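Local coordinates for protein probable glutamine synthetase (Pseudomonas aeruginosa, PDB 4HPP) that is a probable member of the glutamine synthetase family and binds glutamic acid and a magnesium ion in its catalytic domain, at residues 107-112 against 198-203; 113-118 against 352-357; 117-120 against 125-128; 331-336 against 347-352. One frame throughout, in Å; residues are numbered along the deposited sequence.

Contact 1. Residues 107-112 against 198-203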
loop_
_atom_site.group_PDB
_atom_site.type_symbol
_atom_site.label_atom_id
_atom_site.label_comp_id
_atom_site.label_asym_id
_atom_site.label_seq_id
_atom_site.Cartn_x
_atom_site.Cartn_y
_atom_site.Cartn_z
ATOM N N CYS A 107 -30.743 39.926 10.837
ATOM C CA CYS A 107 -30.765 38.811 9.861
ATOM C C CYS A 107 -30.636 39.254 8.384
ATOM O O CYS A 107 -31.493 40.012 7.867
ATOM C CB CYS A 107 -32.012 37.944 10.012
ATOM S SG CYS A 107 -32.078 36.629 8.751
ATOM N N PRO A 108 -29.610 38.734 7.692
ATOM C CA PRO A 108 -29.275 39.231 6.371
ATOM C C PRO A 108 -30.200 38.670 5.345
ATOM O O PRO A 108 -30.603 39.428 4.481
ATOM C CB PRO A 108 -27.813 38.795 6.148
ATOM C CG PRO A 108 -27.366 38.295 7.471
ATOM C CD PRO A 108 -28.598 37.806 8.189
ATOM N N ARG A 109 -30.576 37.392 5.454
ATOM C CA ARG A 109 -31.672 36.821 4.587
ATOM C C ARG A 109 -32.996 37.623 4.655
ATOM O O ARG A 109 -33.515 38.077 3.632
ATOM C CB ARG A 109 -31.935 35.324 4.840
ATOM C CG ARG A 109 -32.264 34.625 3.514
ATOM C CD ARG A 109 -32.434 33.127 3.534
ATOM N NE ARG A 109 -33.831 32.818 3.753
ATOM C CZ ARG A 109 -34.576 32.124 2.924
ATOM N NH1 ARG A 109 -35.799 31.870 3.267
ATOM N NH2 ARG A 109 -34.091 31.668 1.787
ATOM N N SER A 110 -33.470 37.870 5.876
ATOM C CA SER A 110 -34.659 38.704 6.138
ATOM C C SER A 110 -34.580 40.092 5.487
ATOM O O SER A 110 -35.495 40.454 4.725
ATOM C CB SER A 110 -34.902 38.838 7.659
ATOM O OG SER A 110 -35.496 37.660 8.206
ATOM N N LEU A 111 -33.514 40.864 5.785
ATOM C CA LEU A 111 -33.270 42.155 5.115
ATOM C C LEU A 111 -33.412 42.004 3.596
ATOM O O LEU A 111 -34.161 42.767 2.972
ATOM C CB LEU A 111 -31.884 42.695 5.419
ATOM C CG LEU A 111 -31.330 43.706 4.406
ATOM C CD1 LEU A 111 -32.250 44.914 4.347
ATOM C CD2 LEU A 111 -29.909 44.134 4.743
ATOM N N LEU A 112 -32.738 41.017 2.981
ATOM C CA LEU A 112 -32.903 40.911 1.527
ATOM C C LEU A 112 -34.359 40.606 1.136
ATOM O O LEU A 112 -34.862 41.180 0.171
ATOM C CB LEU A 112 -31.909 39.962 0.832
ATOM C CG LEU A 112 -32.238 39.585 -0.642
ATOM C CD1 LEU A 112 -32.188 40.802 -1.564
ATOM C CD2 LEU A 112 -31.337 38.481 -1.148
ATOM N N ALA A 198 -32.120 33.764 -5.486
ATOM C CA ALA A 198 -30.883 34.117 -6.212
ATOM C C ALA A 198 -29.670 34.144 -5.258
ATOM O O ALA A 198 -28.680 33.469 -5.534
ATOM C CB ALA A 198 -31.039 35.430 -6.986
ATOM N N ALA A 199 -29.787 34.830 -4.117
ATOM C CA ALA A 199 -28.764 34.735 -3.042
ATOM C C ALA A 199 -28.594 33.333 -2.402
ATOM O O ALA A 199 -27.456 32.902 -2.130
ATOM C CB ALA A 199 -28.997 35.784 -1.976
ATOM N N ASP A 200 -29.697 32.608 -2.192
ATOM C CA ASP A 200 -29.577 31.203 -1.733
ATOM C C ASP A 200 -28.700 30.407 -2.694
ATOM O O ASP A 200 -27.804 29.630 -2.261
ATOM C CB ASP A 200 -30.932 30.531 -1.579
ATOM C CG ASP A 200 -31.796 31.183 -0.501
ATOM O OD1 ASP A 200 -32.961 30.755 -0.356
ATOM O OD2 ASP A 200 -31.324 32.127 0.190
ATOM N N ARG A 201 -28.920 30.645 -3.991
ATOM C CA ARG A 201 -28.105 29.970 -5.031
ATOM C C ARG A 201 -26.606 30.307 -4.843
ATOM O O ARG A 201 -25.750 29.405 -4.833
ATOM C CB ARG A 201 -28.627 30.302 -6.420
ATOM C CG ARG A 201 -28.040 29.534 -7.580
ATOM C CD ARG A 201 -29.018 29.607 -8.751
ATOM N NE ARG A 201 -30.198 28.761 -8.477
ATOM C CZ ARG A 201 -31.198 28.451 -9.315
ATOM N NH1 ARG A 201 -31.248 28.889 -10.550
ATOM N NH2 ARG A 201 -32.158 27.665 -8.882
ATOM N N ALA A 202 -26.307 31.577 -4.609
ATOM C CA ALA A 202 -24.925 31.953 -4.449
ATOM C C ALA A 202 -24.372 31.123 -3.286
ATOM O O ALA A 202 -23.350 30.477 -3.426
ATOM C CB ALA A 202 -24.818 33.426 -4.197
ATOM N N VAL A 203 -25.106 31.018 -2.179
ATOM C CA VAL A 203 -24.598 30.240 -1.019
ATOM C C VAL A 203 -24.453 28.745 -1.391
ATOM O O VAL A 203 -23.380 28.146 -1.189
ATOM C CB VAL A 203 -25.488 30.396 0.248
ATOM C CG1 VAL A 203 -25.121 29.358 1.323
ATOM C CG2 VAL A 203 -25.421 31.813 0.786
#
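Arg109 of helix 108-121 and Asp200 of helix 196-216 are joined by a buried salt bridge. The arginine sets out across the gap, its CB and CG meeting nothing of 198-203, and the first atom to come near is CD, 3.7 Å from Asp200 OD2. A bend at chi3 (92°) then swings the guanidinium over to the aspartate. NH2 does the gripping: it lies 2.6 Å from Asp200 OD1, the ion pair proper, and gives a weak hydrogen bond to Asp200 OD2 at 3.2 Å. The two side chains run almost perpendicular to one another, yet their flat ends are nearly coplanar, 16° apart, with the carboxylate at the guanidinium edge. The other nitrogens turn to neighbouring strands, NE to Asn95 on strand 89-97 and NH1 to Asp71 on strand 66-78, while Asp200 OD2 also accepts from His343. Arg109 thus lies between two carboxylates, and all three of its nitrogens have partners.

This is the opening turn of helix 108-121, in the fold of the glutamine synthetase catalytic domain. Its N-cap is Cys107, whose SG accepts from Ser110 N at 3.4 Å, an almost straight bond.

One turn further along helix 108-121 the contact becomes apolar. Leu112, with CG anti to the backbone N (chi1 167°), extends its CD2 methyl to Ala199 CB at 3.7 Å, and Ala199 also touches His343 of helix 342-358.

Contact 2. Residues 113-118 against 352-357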
loop_
_atom_site.group_PDB
_atom_site.type_symbol
_atom_site.label_atom_id
_atom_site.label_comp_id
_atom_site.label_asym_id
_atom_site.label_seq_id
_atom_site.Cartn_x
_atom_site.Cartn_y
_atom_site.Cartn_z
ATOM N N ARG A 113 -35.040 39.752 1.895
ATOM C CA ARG A 113 -36.444 39.484 1.613
ATOM C C ARG A 113 -37.385 40.689 1.764
ATOM O O ARG A 113 -38.475 40.690 1.195
ATOM C CB ARG A 113 -36.974 38.346 2.463
ATOM C CG ARG A 113 -38.428 38.058 2.107
ATOM C CD ARG A 113 -38.975 36.830 2.805
ATOM N NE ARG A 113 -39.208 37.059 4.235
ATOM C CZ ARG A 113 -38.324 36.797 5.198
ATOM N NH1 ARG A 113 -37.121 36.294 4.897
ATOM N NH2 ARG A 113 -38.642 37.046 6.465
ATOM N N ALA A 114 -36.994 41.677 2.565
ATOM C CA ALA A 114 -37.844 42.828 2.849
ATOM C C ALA A 114 -37.671 43.816 1.713
ATOM O O ALA A 114 -38.568 44.618 1.406
ATOM C CB ALA A 114 -37.454 43.477 4.173
ATOM N N GLU A 115 -36.492 43.744 1.109
ATOM C CA GLU A 115 -36.070 44.660 0.066
ATOM C C GLU A 115 -36.641 44.202 -1.237
ATOM O O GLU A 115 -37.068 45.007 -2.060
ATOM C CB GLU A 115 -34.537 44.700 0.001
ATOM C CG GLU A 115 -33.954 45.567 -1.109
ATOM C CD GLU A 115 -34.326 47.025 -0.939
ATOM O OE1 GLU A 115 -34.821 47.344 0.158
ATOM O OE2 GLU A 115 -34.110 47.838 -1.872
ATOM N N VAL A 116 -36.654 42.893 -1.429
ATOM C CA VAL A 116 -37.403 42.311 -2.552
ATOM C C VAL A 116 -38.925 42.617 -2.520
ATOM O O VAL A 116 -39.468 43.083 -3.522
ATOM C CB VAL A 116 -37.080 40.814 -2.713
ATOM C CG1 VAL A 116 -37.921 40.164 -3.822
ATOM C CG2 VAL A 116 -35.570 40.672 -2.963
ATOM N N GLU A 117 -39.565 42.395 -1.368
ATOM C CA GLU A 117 -40.901 42.957 -1.070
ATOM C C GLU A 117 -41.094 44.437 -1.527
ATOM O O GLU A 117 -41.976 44.706 -2.351
ATOM C CB GLU A 117 -41.267 42.795 0.429
ATOM C CG GLU A 117 -42.694 43.228 0.851
ATOM C CD GLU A 117 -43.849 42.613 0.018
ATOM O OE1 GLU A 117 -44.983 43.171 0.064
ATOM O OE2 GLU A 117 -43.649 41.583 -0.689
ATOM N N ARG A 118 -40.282 45.365 -0.993
ATOM C CA ARG A 118 -40.268 46.784 -1.387
ATOM C C ARG A 118 -40.098 46.931 -2.896
ATOM O O ARG A 118 -40.602 47.890 -3.512
ATOM C CB ARG A 118 -39.129 47.572 -0.699
ATOM C CG ARG A 118 -39.244 47.659 0.799
ATOM C CD ARG A 118 -38.250 48.626 1.406
ATOM N NE ARG A 118 -36.880 48.151 1.614
ATOM C CZ ARG A 118 -36.447 47.469 2.682
ATOM N NH1 ARG A 118 -37.273 47.100 3.635
ATOM N NH2 ARG A 118 -35.174 47.127 2.800
ATOM N N ALA A 352 -29.386 50.652 -3.245
ATOM C CA ALA A 352 -28.860 51.869 -3.838
ATOM C C ALA A 352 -29.510 52.102 -5.187
ATOM O O ALA A 352 -29.769 53.245 -5.552
ATOM C CB ALA A 352 -27.351 51.810 -3.971
ATOM N N GLY A 353 -29.776 51.011 -5.903
ATOM C CA GLY A 353 -30.536 51.032 -7.153
ATOM C C GLY A 353 -31.908 51.606 -6.907
ATOM O O GLY A 353 -32.326 52.544 -7.607
ATOM N N ARG A 354 -32.601 51.064 -5.905
ATOM C CA ARG A 354 -33.926 51.577 -5.502
ATOM C C ARG A 354 -33.840 53.078 -5.264
ATOM O O ARG A 354 -34.572 53.830 -5.868
ATOM C CB ARG A 354 -34.468 50.892 -4.228
ATOM C CG ARG A 354 -35.935 50.438 -4.265
ATOM C CD ARG A 354 -36.603 50.350 -2.871
ATOM N NE ARG A 354 -35.735 49.987 -1.722
ATOM C CZ ARG A 354 -35.466 50.765 -0.660
ATOM N NH1 ARG A 354 -35.995 51.970 -0.585
ATOM N NH2 ARG A 354 -34.661 50.352 0.334
ATOM N N LEU A 355 -32.939 53.504 -4.380
ATOM C CA LEU A 355 -32.690 54.921 -4.136
ATOM C C LEU A 355 -32.422 55.712 -5.433
ATOM O O LEU A 355 -32.719 56.906 -5.520
ATOM C CB LEU A 355 -31.481 55.083 -3.215
ATOM C CG LEU A 355 -31.713 54.746 -1.754
ATOM C CD1 LEU A 355 -30.522 55.216 -0.959
ATOM C CD2 LEU A 355 -32.990 55.436 -1.288
ATOM N N GLY A 356 -31.840 55.050 -6.426
ATOM C CA GLY A 356 -31.593 55.670 -7.708
ATOM C C GLY A 356 -32.931 55.962 -8.341
ATOM O O GLY A 356 -33.182 57.082 -8.761
ATOM N N ILE A 357 -33.792 54.949 -8.369
ATOM C CA ILE A 357 -35.090 55.042 -9.010
ATOM C C ILE A 357 -36.036 56.015 -8.322
ATOM O O ILE A 357 -36.691 56.802 -8.993
ATOM C CB ILE A 357 -35.738 53.647 -9.076
ATOM C CG1 ILE A 357 -34.898 52.738 -9.999
ATOM C CG2 ILE A 357 -37.215 53.749 -9.469
ATOM C CD1 ILE A 357 -35.201 51.266 -9.875
#
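Glu115 and Arg354 reach toward each other from opposite directions and meet between helices 108-121 and 342-358, whose nearest CA atoms here, those of Arg118 and Arg354, are 9.0 Å apart.

The ionic part is a bidentate, side-on grip. Arg354 NE donates to Glu115 OE2 at 2.7 Å in a fairly straight bond that lies close to the guanidinium plane, and Arg354 NH2 donates to Glu115 OE1 at 3.0 Å, more bent, using the syn lone pair of that oxygen. Each carboxylate oxygen thus receives one nitrogen of Arg354, although the two flat groups are turned 52° from one another. The bend in the glutamate at chi2 (63°) directs its carboxylate to the arginine.

Within helix 108-121 the same carboxylate holds a second arginine. Arg118 NE, one turn on, donates to Glu115 OE1 at 2.6 Å and arrives nearly in line with the C-O bond, so OE1 is shared by two cations.

The third kind of contact is between the arginines themselves. Both guanidinium groups gather round the Glu115 carboxylate, which brings Arg118 NE within 3.4 Å of Arg354 NH2, two donors with no bond between them. Arg118 CD sits 4.0 Å above the centre of the Arg354 guanidinium.

Arg354 NH1 has a further salt bridge to Glu407, and Tyr119 of helix 108-121 touches the same side chain. The three-residue network thus joins helix 108-121 to helix 342-358, which in turn packs through Ala352 and Leu355 on His273 of helix 261-281.

Contact 3. Residues 117-120 against 125-128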
loop_
_atom_site.group_PDB
_atom_site.type_symbol
_atom_site.label_atom_id
_atom_site.label_comp_id
_atom_site.label_asym_id
_atom_site.label_seq_id
_atom_site.Cartn_x
_atom_site.Cartn_y
_atom_site.Cartn_z
ATOM N N GLU A 117 -39.565 42.395 -1.368
ATOM C CA GLU A 117 -40.901 42.957 -1.070
ATOM C C GLU A 117 -41.094 44.437 -1.527
ATOM O O GLU A 117 -41.976 44.706 -2.351
ATOM C CB GLU A 117 -41.267 42.795 0.429
ATOM C CG GLU A 117 -42.694 43.228 0.851
ATOM C CD GLU A 117 -43.849 42.613 0.018
ATOM O OE1 GLU A 117 -44.983 43.171 0.064
ATOM O OE2 GLU A 117 -43.649 41.583 -0.689
ATOM N N ARG A 118 -40.282 45.365 -0.993
ATOM C CA ARG A 118 -40.268 46.784 -1.387
ATOM C C ARG A 118 -40.098 46.931 -2.896
ATOM O O ARG A 118 -40.602 47.890 -3.512
ATOM C CB ARG A 118 -39.129 47.572 -0.699
ATOM C CG ARG A 118 -39.244 47.659 0.799
ATOM C CD ARG A 118 -38.250 48.626 1.406
ATOM N NE ARG A 118 -36.880 48.151 1.614
ATOM C CZ ARG A 118 -36.447 47.469 2.682
ATOM N NH1 ARG A 118 -37.273 47.100 3.635
ATOM N NH2 ARG A 118 -35.174 47.127 2.800
ATOM N N TYR A 119 -39.359 45.987 -3.482
ATOM C CA TYR A 119 -39.313 45.922 -4.912
ATOM C C TYR A 119 -40.655 45.497 -5.501
ATOM O O TYR A 119 -41.159 46.195 -6.395
ATOM C CB TYR A 119 -38.180 45.053 -5.398
ATOM C CG TYR A 119 -36.967 45.856 -5.812
ATOM C CD1 TYR A 119 -36.047 46.315 -4.843
ATOM C CD2 TYR A 119 -36.729 46.163 -7.168
ATOM C CE1 TYR A 119 -34.902 47.026 -5.196
ATOM C CE2 TYR A 119 -35.587 46.874 -7.529
ATOM C CZ TYR A 119 -34.680 47.311 -6.538
ATOM O OH TYR A 119 -33.575 48.071 -6.870
ATOM N N ARG A 120 -41.240 44.408 -4.987
ATOM C CA ARG A 120 -42.510 43.899 -5.516
ATOM C C ARG A 120 -43.599 44.990 -5.425
ATOM O O ARG A 120 -44.270 45.272 -6.413
ATOM C CB ARG A 120 -42.970 42.622 -4.802
ATOM C CG ARG A 120 -43.630 41.565 -5.719
ATOM C CD ARG A 120 -44.436 40.475 -4.992
ATOM N NE ARG A 120 -45.140 41.024 -3.824
ATOM C CZ ARG A 120 -46.198 41.846 -3.876
ATOM N NH1 ARG A 120 -46.706 42.227 -5.043
ATOM N NH2 ARG A 120 -46.746 42.303 -2.757
ATOM N N GLN A 125 -39.958 42.609 -10.146
ATOM C CA GLN A 125 -39.375 41.333 -9.764
ATOM C C GLN A 125 -37.866 41.488 -9.879
ATOM O O GLN A 125 -37.385 42.128 -10.808
ATOM C CB GLN A 125 -39.780 40.237 -10.738
ATOM C CG GLN A 125 -41.226 40.291 -11.200
ATOM C CD GLN A 125 -42.198 39.491 -10.343
ATOM O OE1 GLN A 125 -42.564 39.914 -9.239
ATOM N NE2 GLN A 125 -42.649 38.337 -10.865
ATOM N N VAL A 126 -37.109 40.887 -8.965
ATOM C CA VAL A 126 -35.648 40.909 -9.094
ATOM C C VAL A 126 -35.049 39.595 -9.528
ATOM O O VAL A 126 -35.248 38.560 -8.887
ATOM C CB VAL A 126 -34.966 41.451 -7.841
ATOM C CG1 VAL A 126 -33.455 41.463 -8.047
ATOM C CG2 VAL A 126 -35.486 42.873 -7.591
ATOM N N ILE A 127 -34.315 39.643 -10.629
ATOM C CA ILE A 127 -33.809 38.447 -11.256
ATOM C C ILE A 127 -32.326 38.616 -11.252
ATOM O O ILE A 127 -31.823 39.602 -11.825
ATOM C CB ILE A 127 -34.242 38.377 -12.726
ATOM C CG1 ILE A 127 -35.768 38.336 -12.853
ATOM C CG2 ILE A 127 -33.597 37.173 -13.389
ATOM C CD1 ILE A 127 -36.382 36.945 -12.917
ATOM N N ALA A 128 -31.637 37.648 -10.647
ATOM C CA ALA A 128 -30.195 37.725 -10.484
ATOM C C ALA A 128 -29.502 36.374 -10.558
ATOM O O ALA A 128 -30.090 35.308 -10.286
ATOM C CB ALA A 128 -29.812 38.445 -9.185
#
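Tyr119 and Val126 face each other across a helix-turn-strand unit, in which helix 108-121 reverses through a short connection into strand 124-137 of the large curled sheet of the glutamine synthetase catalytic domain. The turn is tight: the CA atoms of Arg120 and Gln125 are 5.9 Å apart.

The main interaction is CH-pi. Val126 CG2 lies over one face of the tyrosine ring, 4.0 Å from its centroid and 29° off the normal, displaced toward the CD2 side. Valine CG1 is anti to the backbone N (chi1 -179°), which leaves CG2 anti to the carbonyl carbon and turned to the ring, while CG1 packs with Leu350 of helix 342-358.

The polar end of the ring is fixed by other parts of the fold. Tyr119 OH is hydrogen-bonded to Leu350 O and to Trp266 NE1, two bonds that hold the hydroxyl end of this buried side chain in place and satisfy it.

At the outer edge the contact is looser and involves polar side chains without a bond between them. Arg120 and Gln125 run side by side in the same direction, their guanidinium and amide planes close to perpendicular at 85°, and the Arg120 tip turns back to Glu117 in a weak, long salt bridge. What touches Gln125 is the aliphatic part of the arginine, with Arg120 CG 4.0 Å from Gln125 OE1.

Contact 4. Residues 331-336 against 347-352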
loop_
_atom_site.group_PDB
_atom_site.type_symbol
_atom_site.label_atom_id
_atom_site.label_comp_id
_atom_site.label_asym_id
_atom_site.label_seq_id
_atom_site.Cartn_x
_atom_site.Cartn_y
_atom_site.Cartn_z
ATOM N N LEU A 331 -27.556 43.923 -16.149
ATOM C CA LEU A 331 -26.417 44.679 -15.676
ATOM C C LEU A 331 -25.605 43.915 -14.626
ATOM O O LEU A 331 -26.115 43.426 -13.596
ATOM C CB LEU A 331 -26.890 46.030 -15.118
ATOM C CG LEU A 331 -27.444 47.047 -16.140
ATOM C CD1 LEU A 331 -28.725 47.690 -15.644
ATOM C CD2 LEU A 331 -26.393 48.106 -16.348
ATOM N N GLU A 332 -24.321 43.887 -14.882
ATOM C CA GLU A 332 -23.359 43.205 -14.099
ATOM C C GLU A 332 -22.516 44.165 -13.225
ATOM O O GLU A 332 -21.754 45.008 -13.748
ATOM C CB GLU A 332 -22.472 42.443 -15.069
ATOM C CG GLU A 332 -21.064 42.221 -14.587
ATOM C CD GLU A 332 -20.399 41.060 -15.284
ATOM O OE1 GLU A 332 -20.790 39.890 -15.047
ATOM O OE2 GLU A 332 -19.468 41.319 -16.052
ATOM N N PHE A 333 -22.676 44.005 -11.897
ATOM C CA PHE A 333 -21.884 44.627 -10.803
ATOM C C PHE A 333 -20.626 43.777 -10.538
ATOM O O PHE A 333 -20.699 42.552 -10.438
ATOM C CB PHE A 333 -22.781 44.739 -9.541
ATOM C CG PHE A 333 -22.120 45.360 -8.315
ATOM C CD1 PHE A 333 -21.228 44.623 -7.515
ATOM C CD2 PHE A 333 -22.432 46.678 -7.927
ATOM C CE1 PHE A 333 -20.626 45.188 -6.387
ATOM C CE2 PHE A 333 -21.847 47.242 -6.801
ATOM C CZ PHE A 333 -20.955 46.490 -6.028
ATOM N N ARG A 334 -19.474 44.424 -10.410
ATOM C CA ARG A 334 -18.225 43.692 -10.527
ATOM C C ARG A 334 -17.349 43.762 -9.297
ATOM O O ARG A 334 -16.564 42.822 -9.066
ATOM C CB ARG A 334 -17.445 44.092 -11.791
ATOM C CG ARG A 334 -18.265 43.928 -13.047
ATOM C CD ARG A 334 -17.500 44.153 -14.337
ATOM N NE ARG A 334 -16.843 42.940 -14.803
ATOM C CZ ARG A 334 -15.525 42.782 -14.806
ATOM N NH1 ARG A 334 -14.979 41.637 -15.250
ATOM N NH2 ARG A 334 -14.756 43.792 -14.367
ATOM N N PRO A 335 -17.480 44.842 -8.492
ATOM C CA PRO A 335 -16.605 44.897 -7.308
ATOM C C PRO A 335 -17.157 44.051 -6.142
ATOM O O PRO A 335 -17.530 44.539 -5.053
ATOM C CB PRO A 335 -16.467 46.402 -7.023
ATOM C CG PRO A 335 -17.296 47.106 -8.066
ATOM C CD PRO A 335 -18.235 46.094 -8.659
ATOM N N MET A 336 -17.206 42.747 -6.398
ATOM C CA MET A 336 -17.824 41.830 -5.461
ATOM C C MET A 336 -16.970 40.596 -5.423
ATOM O O MET A 336 -16.326 40.281 -6.423
ATOM C CB MET A 336 -19.243 41.524 -5.872
ATOM C CG MET A 336 -19.980 40.782 -4.782
ATOM S SD MET A 336 -21.649 40.279 -5.253
ATOM C CE MET A 336 -22.639 41.768 -4.913
ATOM N N ALA A 347 -28.931 42.527 -1.381
ATOM C CA ALA A 347 -29.728 43.561 -0.679
ATOM C C ALA A 347 -29.125 44.947 -0.775
ATOM O O ALA A 347 -29.815 45.892 -1.118
ATOM C CB ALA A 347 -29.932 43.209 0.804
ATOM N N ALA A 348 -27.841 45.076 -0.455
ATOM C CA ALA A 348 -27.164 46.382 -0.513
ATOM C C ALA A 348 -27.206 47.035 -1.911
ATOM O O ALA A 348 -27.424 48.259 -2.047
ATOM C CB ALA A 348 -25.738 46.258 -0.020
ATOM N N VAL A 349 -27.062 46.208 -2.940
ATOM C CA VAL A 349 -26.997 46.708 -4.307
ATOM C C VAL A 349 -28.396 47.142 -4.746
ATOM O O VAL A 349 -28.585 48.246 -5.291
ATOM C CB VAL A 349 -26.408 45.642 -5.286
ATOM C CG1 VAL A 349 -26.616 46.030 -6.760
ATOM C CG2 VAL A 349 -24.944 45.358 -4.955
ATOM N N LEU A 350 -29.377 46.290 -4.478
ATOM C CA LEU A 350 -30.738 46.556 -4.934
ATOM C C LEU A 350 -31.245 47.798 -4.225
ATOM O O LEU A 350 -32.095 48.512 -4.772
ATOM C CB LEU A 350 -31.659 45.371 -4.673
ATOM C CG LEU A 350 -31.871 44.171 -5.631
ATOM C CD1 LEU A 350 -32.724 43.095 -4.929
ATOM C CD2 LEU A 350 -32.561 44.579 -6.925
ATOM N N ILE A 351 -30.692 48.071 -3.030
ATOM C CA ILE A 351 -31.088 49.247 -2.235
ATOM C C ILE A 351 -30.691 50.515 -2.982
ATOM O O ILE A 351 -31.561 51.333 -3.332
ATOM C CB ILE A 351 -30.513 49.255 -0.780
ATOM C CG1 ILE A 351 -31.417 48.456 0.171
ATOM C CG2 ILE A 351 -30.512 50.662 -0.215
ATOM C CD1 ILE A 351 -30.742 48.000 1.436
ATOM N N ALA A 352 -29.386 50.652 -3.245
ATOM C CA ALA A 352 -28.860 51.869 -3.838
ATOM C C ALA A 352 -29.510 52.102 -5.187
ATOM O O ALA A 352 -29.769 53.245 -5.552
ATOM C CB ALA A 352 -27.351 51.810 -3.971
#
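Strand 330-336 of the catalytic sheet, whose Arg334 lines the glutamic acid pocket, lies against helix 342-358 through Phe333, Met336 and Val349. The helix follows the strand closely in sequence and packs back on it.

Phe333 and Val349 point toward each other, and the valine CG2 methyl sits almost squarely over the phenylalanine ring: it is 4.1 Å from the centroid and only 12° off the normal, a CH-pi contact. Phe333 CG is anti to the backbone N (chi1 180°), which carries the ring out from the strand to the helix. On the opposite face, Pro335 CD lies 3.4 Å above the plane near the rim, so that the ring is clasped between a helix methyl and the proline two residues further along the chain. Met336 CB stands at the ring edge, in plane. Farther out, Met336 CE comes to 4.3 Å from the same Val349 CG2.

Pro335 is the centre of an inverse gamma turn, where the chain turns a corner. Phe333 and Met336, on either side of this corner in sequence, both reach Val349, while Arg334 between them belongs to the pocket and Glu332 pairs with Arg313. Helix 261-281 adds Leu274 and Thr281 to the surroundings of the ring.

The contact is wholly apolar: Val349 CG2 serves both the aromatic face and the Met336 methyl, and its cohesion should come from dispersion and burial.

From the N terminus, helix 108-121 is the common starting point: its beginning enters contact 1, its middle contact 2 and its end contact 3. Contact 3 closes first, over four residues into strand 124-137, and is nested within the loop that contact 1 closes at helix 196-216. Contact 2 starts inside that loop and closes only at helix 342-358, so contacts 1 and 2 cross. Contact 4, a short closure from strand 330-336 to the same helix, follows contacts 1 and 3 in series and is nested within contact 2. Together they tie helix 108-121 to the curled sheet and to two later helices, with Leu111 and Leu112 packing on Ala347.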